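Local coordinates for ribulose bisphosphate carboxylase (Hyperthermus butylicus DSM 5456, PDB 6HUN), which probably catalyses the addition of carbon dioxide and water to ribulose 1,5-bisphosphate, yielding two molecules of 3-phosphoglycerate, in an archaeal AMP degradation pathway, at residues L180-A191 with F213-V223. Residues are numbered along the deposited sequence; the frame is centred on the assembly and turned at random.
Sequences LGYTPEEYGRVA and FCRFEARLKEV
Pro184, in the first turn of its helix, is the bump that fills a hollow lined by Cys214, Ala218 and the backbone of Arg219. Its CG reaches Ala218 CB at 3.8 Å, and CD rests on Cys214 SG at 3.7 Å. Glu222 presses back, its CB 3.3 Å from Pro184 O. One turn on, Gly188 is itself the hollow: its CA sits 3.8 Å from Glu222 O, where even a methyl group would collide with that carbonyl. The axes of segments 184-191 and 216-223 can thus close to 8.0 Å. Behind this seam the edge of the Tyr187 ring meets Val223, CD1 to CG2 3.7 Å, while the aliphatic part of Arg219 slants past it. Tyr187 OH hydrogen-bonds to Asp204; Arg219 NH2 makes a salt bridge to the same carboxylate and a hydrogen bond to Ala209 O. At the loop end, Phe213 presents its ring edge to Leu180 CD2 and, 3.5 Å from CE1, to Tyr182 O; chi1 of 71° swings the ring towards the 180-183 loop. With only an alanine's methyl group at Phe213, a gap is likely to open beside Leu180 and Gly181, and Trp80 of the second subunit would lose its ring partner. Thr183 and Glu186 form a capping box, its Glu186 N to Thr183 OG1 bond weak. Consecutive outer helices, 184-196 and 216-234, linked through strand 201-203, pack side by side at 32° between these segments, as in the TIM barrel of Rubisco's catalytic domain.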
ATOM      1  N   LEU A 180       2.083 -21.900  -9.404  1.00 61.21           N
ATOM      2  CA  LEU A 180       1.097 -22.562  -8.555  1.00 54.56           C
ATOM      3  C   LEU A 180       0.613 -23.829  -9.237  1.00 50.43           C
ATOM      4  O   LEU A 180       0.693 -23.969 -10.459  1.00 53.97           O
ATOM      5  CB  LEU A 180      -0.109 -21.659  -8.226  1.00 51.21           C
ATOM      6  CG  LEU A 180       0.050 -20.486  -7.249  1.00 53.43           C
ATOM      7  CD1 LEU A 180      -1.311 -19.832  -7.005  1.00 55.07           C
ATOM      8  CD2 LEU A 180       0.685 -20.862  -5.927  1.00 49.09           C
ATOM      9  N   GLY A 181       0.135 -24.768  -8.418  1.00 51.30           N
ATOM     10  CA  GLY A 181      -0.451 -25.999  -8.943  1.00 54.48           C
ATOM     11  C   GLY A 181       0.091 -27.296  -8.352  1.00 57.05           C
ATOM     12  O   GLY A 181      -0.421 -28.378  -8.651  1.00 61.26           O
ATOM     13  N   TYR A 182       1.128 -27.199  -7.522  1.00 53.64           N
ATOM     14  CA  TYR A 182       1.790 -28.339  -6.902  1.00 63.58           C
ATOM     15  C   TYR A 182       1.184 -28.641  -5.530  1.00 60.25           C
ATOM     16  O   TYR A 182       0.939 -27.731  -4.727  1.00 53.74           O
ATOM     17  CB  TYR A 182       3.296 -28.052  -6.759  1.00 59.93           C
ATOM     18  CG  TYR A 182       4.066 -28.029  -8.070  1.00 62.69           C
ATOM     19  CD1 TYR A 182       4.187 -29.187  -8.834  1.00 68.54           C
ATOM     20  CD2 TYR A 182       4.662 -26.855  -8.547  1.00 66.74           C
ATOM     21  CE1 TYR A 182       4.878 -29.190 -10.029  1.00 74.32           C
ATOM     22  CE2 TYR A 182       5.361 -26.842  -9.762  1.00 67.52           C
ATOM     23  CZ  TYR A 182       5.462 -28.018 -10.495  1.00 72.77           C
ATOM     24  OH  TYR A 182       6.144 -28.073 -11.702  1.00 72.96           O
ATOM     25  N   THR A 183       0.961 -29.922  -5.249  1.00 59.90           N
ATOM     26  CA  THR A 183       0.696 -30.330  -3.874  1.00 63.25           C
ATOM     27  C   THR A 183       1.990 -30.233  -3.060  1.00 63.89           C
ATOM     28  O   THR A 183       3.078 -30.056  -3.619  1.00 60.64           O
ATOM     29  CB  THR A 183       0.114 -31.745  -3.834  1.00 65.29           C
ATOM     30  OG1 THR A 183       1.054 -32.667  -4.394  1.00 67.60           O
ATOM     31  CG2 THR A 183      -1.190 -31.801  -4.613  1.00 68.88           C
ATOM     32  N   PRO A 184       1.905 -30.290  -1.724  1.00 66.70           N
ATOM     33  CA  PRO A 184       3.147 -30.276  -0.940  1.00 60.74           C
ATOM     34  C   PRO A 184       4.135 -31.338  -1.396  1.00 63.08           C
ATOM     35  O   PRO A 184       5.305 -31.008  -1.637  1.00 58.84           O
ATOM     36  CB  PRO A 184       2.651 -30.500   0.486  1.00 60.60           C
ATOM     37  CG  PRO A 184       1.285 -29.852   0.493  1.00 62.50           C
ATOM     38  CD  PRO A 184       0.709 -30.164  -0.857  1.00 67.74           C
ATOM     39  N   GLU A 185       3.679 -32.588  -1.575  1.00 64.60           N
ATOM     40  CA  GLU A 185       4.575 -33.651  -2.039  1.00 68.38           C
ATOM     41  C   GLU A 185       5.237 -33.251  -3.354  1.00 66.07           C
ATOM     42  O   GLU A 185       6.468 -33.303  -3.479  1.00 65.63           O
ATOM     43  CB  GLU A 185       3.808 -34.981  -2.164  1.00 72.64           C
ATOM     44  CG  GLU A 185       2.564 -34.907  -3.079  1.00 80.95           C
ATOM     45  CD  GLU A 185       1.198 -34.756  -2.348  1.00 85.06           C
ATOM     46  OE1 GLU A 185       0.288 -35.575  -2.613  1.00 89.74           O
ATOM     47  OE2 GLU A 185       1.034 -33.817  -1.522  1.00 80.76           O
ATOM     48  N   GLU A 186       4.434 -32.778  -4.320  1.00 65.33           N
ATOM     49  CA  GLU A 186       4.965 -32.435  -5.637  1.00 64.47           C
ATOM     50  C   GLU A 186       5.930 -31.259  -5.556  1.00 60.27           C
ATOM     51  O   GLU A 186       7.027 -31.305  -6.122  1.00 60.70           O
ATOM     52  CB  GLU A 186       3.824 -32.148  -6.621  1.00 64.83           C
ATOM     53  CG  GLU A 186       2.920 -33.360  -6.896  1.00 72.45           C
ATOM     54  CD  GLU A 186       1.524 -32.986  -7.426  1.00 75.83           C
ATOM     55  OE1 GLU A 186       1.237 -31.768  -7.604  1.00 66.34           O
ATOM     56  OE2 GLU A 186       0.711 -33.917  -7.669  1.00 82.34           O
ATOM     57  N   TYR A 187       5.546 -30.194  -4.842  1.00 56.99           N
ATOM     58  CA  TYR A 187       6.454 -29.059  -4.660  1.00 53.27           C
ATOM     59  C   TYR A 187       7.802 -29.472  -4.058  1.00 57.94           C
ATOM     60  O   TYR A 187       8.844 -28.902  -4.403  1.00 54.90           O
ATOM     61  CB  TYR A 187       5.791 -28.028  -3.765  1.00 50.42           C
ATOM     62  CG  TYR A 187       6.296 -26.623  -3.942  1.00 48.42           C
ATOM     63  CD1 TYR A 187       6.959 -25.973  -2.906  1.00 46.54           C
ATOM     64  CD2 TYR A 187       6.088 -25.932  -5.132  1.00 51.16           C
ATOM     65  CE1 TYR A 187       7.392 -24.660  -3.043  1.00 43.25           C
ATOM     66  CE2 TYR A 187       6.514 -24.605  -5.265  1.00 52.52           C
ATOM     67  CZ  TYR A 187       7.182 -23.996  -4.214  1.00 49.92           C
ATOM     68  OH  TYR A 187       7.636 -22.686  -4.307  1.00 55.10           O
ATOM     69  N   GLY A 188       7.795 -30.433  -3.129  1.00 58.93           N
ATOM     70  CA  GLY A 188       9.039 -30.838  -2.496  1.00 58.34           C
ATOM     71  C   GLY A 188       9.998 -31.543  -3.447  1.00 59.15           C
ATOM     72  O   GLY A 188      11.213 -31.339  -3.372  1.00 58.39           O
ATOM     73  N   ARG A 189       9.477 -32.376  -4.352  1.00 61.96           N
ATOM     74  CA  ARG A 189      10.375 -32.974  -5.346  1.00 63.98           C
ATOM     75  C   ARG A 189      10.922 -31.915  -6.305  1.00 64.09           C
ATOM     76  O   ARG A 189      12.100 -31.967  -6.671  1.00 65.31           O
ATOM     77  CB  ARG A 189       9.681 -34.110  -6.114  1.00 68.07           C
ATOM     78  CG  ARG A 189       8.999 -35.171  -5.234  1.00 71.34           C
ATOM     79  CD  ARG A 189       8.502 -36.401  -6.034  1.00 76.08           C
ATOM     80  NE  ARG A 189       7.408 -36.045  -6.939  1.00 78.19           N
ATOM     81  CZ  ARG A 189       6.142 -36.437  -6.806  1.00 77.82           C
ATOM     82  NH1 ARG A 189       5.788 -37.205  -5.793  1.00 81.75           N
ATOM     83  NH2 ARG A 189       5.218 -36.024  -7.669  1.00 77.52           N
ATOM     84  N   VAL A 190      10.100 -30.926  -6.704  1.00 58.72           N
ATOM     85  CA  VAL A 190      10.586 -29.871  -7.600  1.00 59.31           C
ATOM     86  C   VAL A 190      11.746 -29.114  -6.965  1.00 60.48           C
ATOM     87  O   VAL A 190      12.735 -28.780  -7.638  1.00 59.23           O
ATOM     88  CB  VAL A 190       9.441 -28.907  -7.994  1.00 62.88           C
ATOM     89  CG1 VAL A 190       9.957 -27.786  -8.900  1.00 61.10           C
ATOM     90  CG2 VAL A 190       8.323 -29.657  -8.704  1.00 61.50           C
ATOM     91  N   ALA A 191      11.626 -28.796  -5.666  1.00 61.22           N
ATOM     92  CA  ALA A 191      12.682 -28.061  -4.978  1.00 55.14           C
ATOM     93  C   ALA A 191      13.971 -28.861  -4.930  1.00 57.58           C
ATOM     94  O   ALA A 191      15.063 -28.298  -5.047  1.00 56.81           O
ATOM     95  CB  ALA A 191      12.258 -27.731  -3.562  1.00 50.44           C
ATOM     96  N   PHE A 213      -4.933 -26.069  -1.462  1.00 60.41           N
ATOM     97  CA  PHE A 213      -4.324 -27.161  -2.212  1.00 57.85           C
ATOM     98  C   PHE A 213      -2.891 -27.429  -1.775  1.00 56.56           C
ATOM     99  O   PHE A 213      -2.343 -28.475  -2.130  1.00 60.65           O
ATOM    100  CB  PHE A 213      -4.378 -26.886  -3.719  1.00 55.55           C
ATOM    101  CG  PHE A 213      -3.451 -25.797  -4.165  1.00 57.17           C
ATOM    102  CD1 PHE A 213      -2.157 -26.091  -4.579  1.00 59.98           C
ATOM    103  CD2 PHE A 213      -3.870 -24.471  -4.164  1.00 58.60           C
ATOM    104  CE1 PHE A 213      -1.293 -25.090  -4.981  1.00 60.23           C
ATOM    105  CE2 PHE A 213      -3.003 -23.449  -4.574  1.00 56.43           C
ATOM    106  CZ  PHE A 213      -1.710 -23.773  -4.964  1.00 55.09           C
ATOM    107  N   CYS A 214      -2.301 -26.529  -0.987  1.00 55.33           N
ATOM    108  CA  CYS A 214      -0.899 -26.579  -0.579  1.00 58.77           C
ATOM    109  C   CYS A 214      -0.676 -25.656   0.614  1.00 49.62           C
ATOM    110  O   CYS A 214      -0.130 -24.549   0.480  1.00 53.88           O
ATOM    111  CB  CYS A 214       0.040 -26.167  -1.721  1.00 62.25           C
ATOM    112  SG  CYS A 214       1.771 -26.715  -1.453  1.00 60.65           S
ATOM    113  N   ARG A 215      -1.105 -26.116   1.779  1.00 49.71           N
ATOM    114  CA  ARG A 215      -1.003 -25.325   2.987  1.00 48.30           C
ATOM    115  C   ARG A 215       0.439 -25.086   3.375  1.00 49.16           C
ATOM    116  O   ARG A 215       1.339 -25.905   3.101  1.00 56.09           O
ATOM    117  CB  ARG A 215      -1.730 -26.015   4.124  1.00 50.84           C
ATOM    118  CG  ARG A 215      -3.070 -26.394   3.680  1.00 59.08           C
ATOM    119  CD  ARG A 215      -4.024 -25.242   3.838  1.00 61.20           C
ATOM    120  NE  ARG A 215      -5.379 -25.711   3.605  1.00 70.95           N
ATOM    121  CZ  ARG A 215      -5.998 -26.629   4.352  1.00 75.48           C
ATOM    122  NH1 ARG A 215      -7.234 -27.007   4.051  1.00 78.26           N
ATOM    123  NH2 ARG A 215      -5.393 -27.169   5.406  1.00 77.41           N
ATOM    124  N   PHE A 216       0.625 -23.983   4.103  1.00 44.35           N
ATOM    125  CA  PHE A 216       1.961 -23.493   4.397  1.00 43.71           C
ATOM    126  C   PHE A 216       2.777 -24.551   5.122  1.00 47.21           C
ATOM    127  O   PHE A 216       3.902 -24.873   4.707  1.00 45.85           O
ATOM    128  CB  PHE A 216       1.904 -22.212   5.224  1.00 41.36           C
ATOM    129  CG  PHE A 216       3.275 -21.609   5.471  1.00 40.39           C
ATOM    130  CD1 PHE A 216       3.834 -20.740   4.553  1.00 36.56           C
ATOM    131  CD2 PHE A 216       4.017 -21.963   6.595  1.00 41.57           C
ATOM    132  CE1 PHE A 216       5.112 -20.178   4.746  1.00 36.91           C
ATOM    133  CE2 PHE A 216       5.294 -21.418   6.796  1.00 41.17           C
ATOM    134  CZ  PHE A 216       5.832 -20.536   5.879  1.00 40.84           C
ATOM    135  N   GLU A 217       2.202 -25.140   6.182  1.00 48.91           N
ATOM    136  CA  GLU A 217       2.982 -26.058   7.008  1.00 49.51           C
ATOM    137  C   GLU A 217       3.349 -27.314   6.235  1.00 51.96           C
ATOM    138  O   GLU A 217       4.494 -27.779   6.293  1.00 58.88           O
ATOM    139  CB  GLU A 217       2.225 -26.406   8.291  1.00 57.32           C
ATOM    140  CG  GLU A 217       2.863 -27.615   9.002  1.00 65.42           C
ATOM    141  CD  GLU A 217       2.898 -27.527  10.520  1.00 68.53           C
ATOM    142  OE1 GLU A 217       2.065 -26.799  11.103  1.00 64.00           O
ATOM    143  OE2 GLU A 217       3.741 -28.231  11.132  1.00 72.39           O
ATOM    144  N   ALA A 218       2.388 -27.893   5.515  1.00 55.38           N
ATOM    145  CA  ALA A 218       2.676 -29.117   4.784  1.00 59.83           C
ATOM    146  C   ALA A 218       3.668 -28.851   3.656  1.00 54.43           C
ATOM    147  O   ALA A 218       4.518 -29.691   3.376  1.00 56.24           O
ATOM    148  CB  ALA A 218       1.376 -29.740   4.264  1.00 58.70           C
ATOM    149  N   ARG A 219       3.600 -27.679   3.036  1.00 52.67           N
ATOM    150  CA  ARG A 219       4.562 -27.289   1.998  1.00 50.41           C
ATOM    151  C   ARG A 219       5.970 -27.091   2.569  1.00 48.99           C
ATOM    152  O   ARG A 219       6.959 -27.641   2.035  1.00 52.10           O
ATOM    153  CB  ARG A 219       4.080 -26.000   1.320  1.00 53.29           C
ATOM    154  CG  ARG A 219       5.092 -25.387   0.398  1.00 47.21           C
ATOM    155  CD  ARG A 219       4.410 -24.314  -0.454  1.00 41.27           C
ATOM    156  NE  ARG A 219       4.567 -22.962   0.061  1.00 45.54           N
ATOM    157  CZ  ARG A 219       3.568 -22.237   0.546  1.00 44.66           C
ATOM    158  NH1 ARG A 219       2.345 -22.758   0.603  1.00 44.38           N
ATOM    159  NH2 ARG A 219       3.802 -21.009   0.977  1.00 41.81           N
ATOM    160  N   LEU A 220       6.060 -26.388   3.701  1.00 46.95           N
ATOM    161  CA  LEU A 220       7.336 -26.140   4.371  1.00 48.31           C
ATOM    162  C   LEU A 220       8.026 -27.443   4.794  1.00 49.83           C
ATOM    163  O   LEU A 220       9.235 -27.594   4.613  1.00 49.99           O
ATOM    164  CB  LEU A 220       7.094 -25.248   5.588  1.00 45.11           C
ATOM    165  CG  LEU A 220       8.261 -24.925   6.510  1.00 47.00           C
ATOM    166  CD1 LEU A 220       9.323 -24.230   5.669  1.00 44.93           C
ATOM    167  CD2 LEU A 220       7.830 -24.106   7.770  1.00 44.23           C
ATOM    168  N   LYS A 221       7.290 -28.377   5.387  1.00 52.78           N
ATOM    169  CA  LYS A 221       7.882 -29.682   5.703  1.00 56.42           C
ATOM    170  C   LYS A 221       8.497 -30.337   4.466  1.00 57.35           C
ATOM    171  O   LYS A 221       9.617 -30.865   4.516  1.00 59.57           O
ATOM    172  CB  LYS A 221       6.818 -30.604   6.284  1.00 61.57           C
ATOM    173  CG  LYS A 221       6.136 -30.103   7.552  1.00 66.58           C
ATOM    174  CD  LYS A 221       5.078 -31.100   8.055  1.00 71.37           C
ATOM    175  CE  LYS A 221       5.716 -32.340   8.683  1.00 75.34           C
ATOM    176  NZ  LYS A 221       6.275 -33.315   7.686  1.00 81.39           N
ATOM    177  N   GLU A 222       7.753 -30.374   3.357  1.00 57.02           N
ATOM    178  CA  GLU A 222       8.254 -31.042   2.161  1.00 58.35           C
ATOM    179  C   GLU A 222       9.478 -30.341   1.576  1.00 55.94           C
ATOM    180  O   GLU A 222      10.366 -31.006   1.022  1.00 57.61           O
ATOM    181  CB  GLU A 222       7.163 -31.150   1.105  1.00 59.09           C
ATOM    182  CG  GLU A 222       6.069 -32.129   1.425  1.00 62.72           C
ATOM    183  CD  GLU A 222       6.607 -33.519   1.587  1.00 73.10           C
ATOM    184  OE1 GLU A 222       7.225 -34.046   0.617  1.00 75.22           O
ATOM    185  OE2 GLU A 222       6.437 -34.077   2.696  1.00 79.20           O
ATOM    186  N   VAL A 223       9.544 -29.011   1.670  1.00 52.30           N
ATOM    187  CA  VAL A 223      10.718 -28.310   1.151  1.00 50.25           C
ATOM    188  C   VAL A 223      11.909 -28.444   2.095  1.00 51.01           C
ATOM    189  O   VAL A 223      13.050 -28.587   1.638  1.00 54.07           O
ATOM    190  CB  VAL A 223      10.389 -26.829   0.860  1.00 54.31           C
ATOM    191  CG1 VAL A 223      11.658 -26.062   0.387  1.00 44.55           C
ATOM    192  CG2 VAL A 223       9.285 -26.764  -0.167  1.00 49.33           C
TER